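Local structure of UPF0131 protein ykqA (Bacillus subtilis, 2QIK) at residues 24-29 / 59-64. The protein is a putative gamma-glutamylcyclotransferase, probably an acyltransferase that releases gamma-glutamyl groups as a cyclised product. Residues are numbered along the deposited sequence; the frame is centred on the assembly and turned at random.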
loop_
_atom_site.group_PDB
_atom_site.type_symbol
_atom_site.label_atom_id
_atom_site.label_comp_id
_atom_site.label_asym_id
_atom_site.label_seq_id
_atom_site.Cartn_x
_atom_site.Cartn_y
_atom_site.Cartn_z
ATOM N N SER A 24 16.858 4.080 -11.488
ATOM C CA SER A 24 15.548 4.337 -12.117
ATOM C C SER A 24 14.578 4.980 -11.158
ATOM O O SER A 24 14.398 4.524 -10.027
ATOM C CB SER A 24 14.927 3.009 -12.568
ATOM O OG SER A 24 15.697 2.328 -13.523
ATOM N N ALA A 25 13.916 6.030 -11.587
ATOM C CA ALA A 25 12.963 6.751 -10.773
ATOM C C ALA A 25 11.725 5.862 -10.533
ATOM O O ALA A 25 11.227 5.259 -11.477
ATOM C CB ALA A 25 12.535 8.016 -11.417
ATOM N N CYS A 26 11.241 5.840 -9.298
ATOM C CA CYS A 26 9.969 5.184 -8.994
ATOM C C CYS A 26 8.862 6.206 -9.276
ATOM O O CYS A 26 8.811 7.275 -8.629
ATOM C CB CYS A 26 9.913 4.702 -7.554
ATOM S SG CYS A 26 8.371 3.880 -7.189
ATOM N N ILE A 27 8.047 5.913 -10.281
ATOM C CA ILE A 27 6.950 6.769 -10.643
ATOM C C ILE A 27 5.681 6.479 -9.772
ATOM O O ILE A 27 4.954 7.391 -9.412
ATOM C CB ILE A 27 6.671 6.621 -12.144
ATOM C CG1 ILE A 27 7.934 6.798 -13.006
ATOM C CG2 ILE A 27 5.568 7.631 -12.565
ATOM C CD1 ILE A 27 8.624 8.154 -12.720
ATOM N N ASN A 28 5.437 5.204 -9.504
ATOM C CA ASN A 28 4.334 4.810 -8.647
ATOM C C ASN A 28 4.725 3.652 -7.784
ATOM O O ASN A 28 5.081 2.589 -8.252
ATOM C CB ASN A 28 3.125 4.395 -9.469
ATOM C CG ASN A 28 2.557 5.501 -10.313
ATOM O OD1 ASN A 28 1.705 6.300 -9.825
ATOM N ND2 ASN A 28 2.991 5.583 -11.497
ATOM N N GLU A 29 4.574 3.850 -6.479
ATOM C CA GLU A 29 4.718 2.786 -5.518
ATOM C C GLU A 29 3.498 1.884 -5.443
ATOM O O GLU A 29 3.615 0.711 -5.027
ATOM C CB GLU A 29 4.948 3.368 -4.070
ATOM C CG GLU A 29 6.183 4.230 -3.971
ATOM C CD GLU A 29 6.320 4.955 -2.641
ATOM O OE1 GLU A 29 7.196 5.784 -2.527
ATOM O OE2 GLU A 29 5.608 4.630 -1.682
ATOM N N GLU A 59 4.874 -2.017 -8.855
ATOM C CA GLU A 59 5.430 -0.677 -8.808
ATOM C C GLU A 59 5.839 -0.283 -10.218
ATOM O O GLU A 59 6.176 -1.165 -11.022
ATOM C CB GLU A 59 6.709 -0.688 -7.937
ATOM C CG GLU A 59 6.469 -1.150 -6.507
ATOM C CD GLU A 59 7.691 -1.590 -5.754
ATOM O OE1 GLU A 59 7.555 -2.387 -4.776
ATOM O OE2 GLU A 59 8.808 -1.266 -6.073
ATOM N N VAL A 60 5.768 1.029 -10.523
ATOM C CA VAL A 60 6.159 1.531 -11.842
ATOM C C VAL A 60 7.418 2.353 -11.723
ATOM O O VAL A 60 7.483 3.269 -10.907
ATOM C CB VAL A 60 5.063 2.350 -12.472
ATOM C CG1 VAL A 60 5.472 2.926 -13.826
ATOM C CG2 VAL A 60 3.743 1.567 -12.602
ATOM N N TYR A 61 8.404 2.032 -12.553
ATOM C CA TYR A 61 9.666 2.747 -12.653
ATOM C C TYR A 61 9.869 3.275 -14.059
ATOM O O TYR A 61 9.311 2.774 -15.030
ATOM C CB TYR A 61 10.829 1.782 -12.309
ATOM C CG TYR A 61 10.889 1.442 -10.864
ATOM C CD1 TYR A 61 10.099 0.427 -10.354
ATOM C CD2 TYR A 61 11.688 2.115 -9.966
ATOM C CE1 TYR A 61 10.052 0.123 -9.044
ATOM C CE2 TYR A 61 11.663 1.830 -8.631
ATOM C CZ TYR A 61 10.802 0.794 -8.162
ATOM O OH TYR A 61 10.767 0.548 -6.789
ATOM N N GLU A 62 10.709 4.318 -14.149
ATOM C CA GLU A 62 11.139 4.805 -15.440
ATOM C C GLU A 62 12.545 4.242 -15.729
ATOM O O GLU A 62 13.500 4.595 -15.069
ATOM C CB GLU A 62 11.214 6.302 -15.383
ATOM C CG GLU A 62 11.763 6.869 -16.603
ATOM C CD GLU A 62 10.830 7.329 -17.547
ATOM O OE1 GLU A 62 9.970 6.441 -17.946
ATOM O OE2 GLU A 62 11.077 8.574 -17.911
ATOM N N ALA A 63 12.614 3.314 -16.678
ATOM C CA ALA A 63 13.795 2.561 -17.008
ATOM C C ALA A 63 14.440 3.038 -18.276
ATOM O O ALA A 63 13.786 3.106 -19.325
ATOM C CB ALA A 63 13.470 1.110 -17.128
ATOM N N ASP A 64 15.746 3.322 -18.230
ATOM C CA ASP A 64 16.434 3.663 -19.456
ATOM C C ASP A 64 16.749 2.431 -20.323
ATOM O O ASP A 64 16.533 1.300 -19.902
ATOM C CB ASP A 64 17.611 4.601 -19.174
ATOM C CG ASP A 64 18.712 3.965 -18.418
ATOM O OD1 ASP A 64 19.646 4.717 -18.052
ATOM O OD2 ASP A 64 18.806 2.744 -18.204
HETATM O O HOH W 1 17.059 3.511 -15.608
HETATM O O HOH W 2 14.636 7.069 -14.259
#
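Tyr-61 packs against Cys-26, its non-hydrogen-bonded partner on the neighbouring antiparallel strand. CB lies 3.6 Å from Ala-25 O, whose carbonyl also accepts the backbone bond from Glu-62 N, and CG is still beside that oxygen. With CG beside its own backbone N (chi1 -72°), the ring slants across segment 24-29: CD2 has Ser-24 O at the ring edge, and CE2 packs on Cys-26 CB at 3.5 Å. Cys-26 SG sits over the ring face, 4.4 Å from the centroid, in a sulfur-aromatic contact; its nearest ring atom is CZ, at 4.0 Å. At the tip, Tyr-61 OH donates to Glu-59 OE2 (2.8 Å), which also accepts from Lys-13 N, while OE1 forms a salt bridge with Arg-12. A phenylalanine here would probably cost Glu-59 OE2 one of these two donors, leaving it to Lys-13 N.

Beyond Cys-26 the register slips by one residue. Val-60 O is gripped by two donors, Ile-27 N at 2.8 Å and the straighter bond from Asn-28 N at 3.1 Å, while Val-60 N returns a bond to Asn-28 O. On the face away from Tyr-61, the Asn-28 and Val-60 side chains lie alongside one another; Asn-28 ND2 is buried with no polar partner. At the other end, one water joins Ala-25 N to Glu-62 O and another links Ser-24 OG to the backbone N of Asp-64, the N-cap residue of helix 65-74. Ile-27 and Asn-28 opposite Val-60 make a classic beta bulge in strand 25-34 where it pairs with strand 55-63, both inner strands of the five-stranded antiparallel sheet, with Tyr-61 near Leu-11 of the substrate-binding loop inferred from relatives in the gamma-glutamylcyclotransferase family.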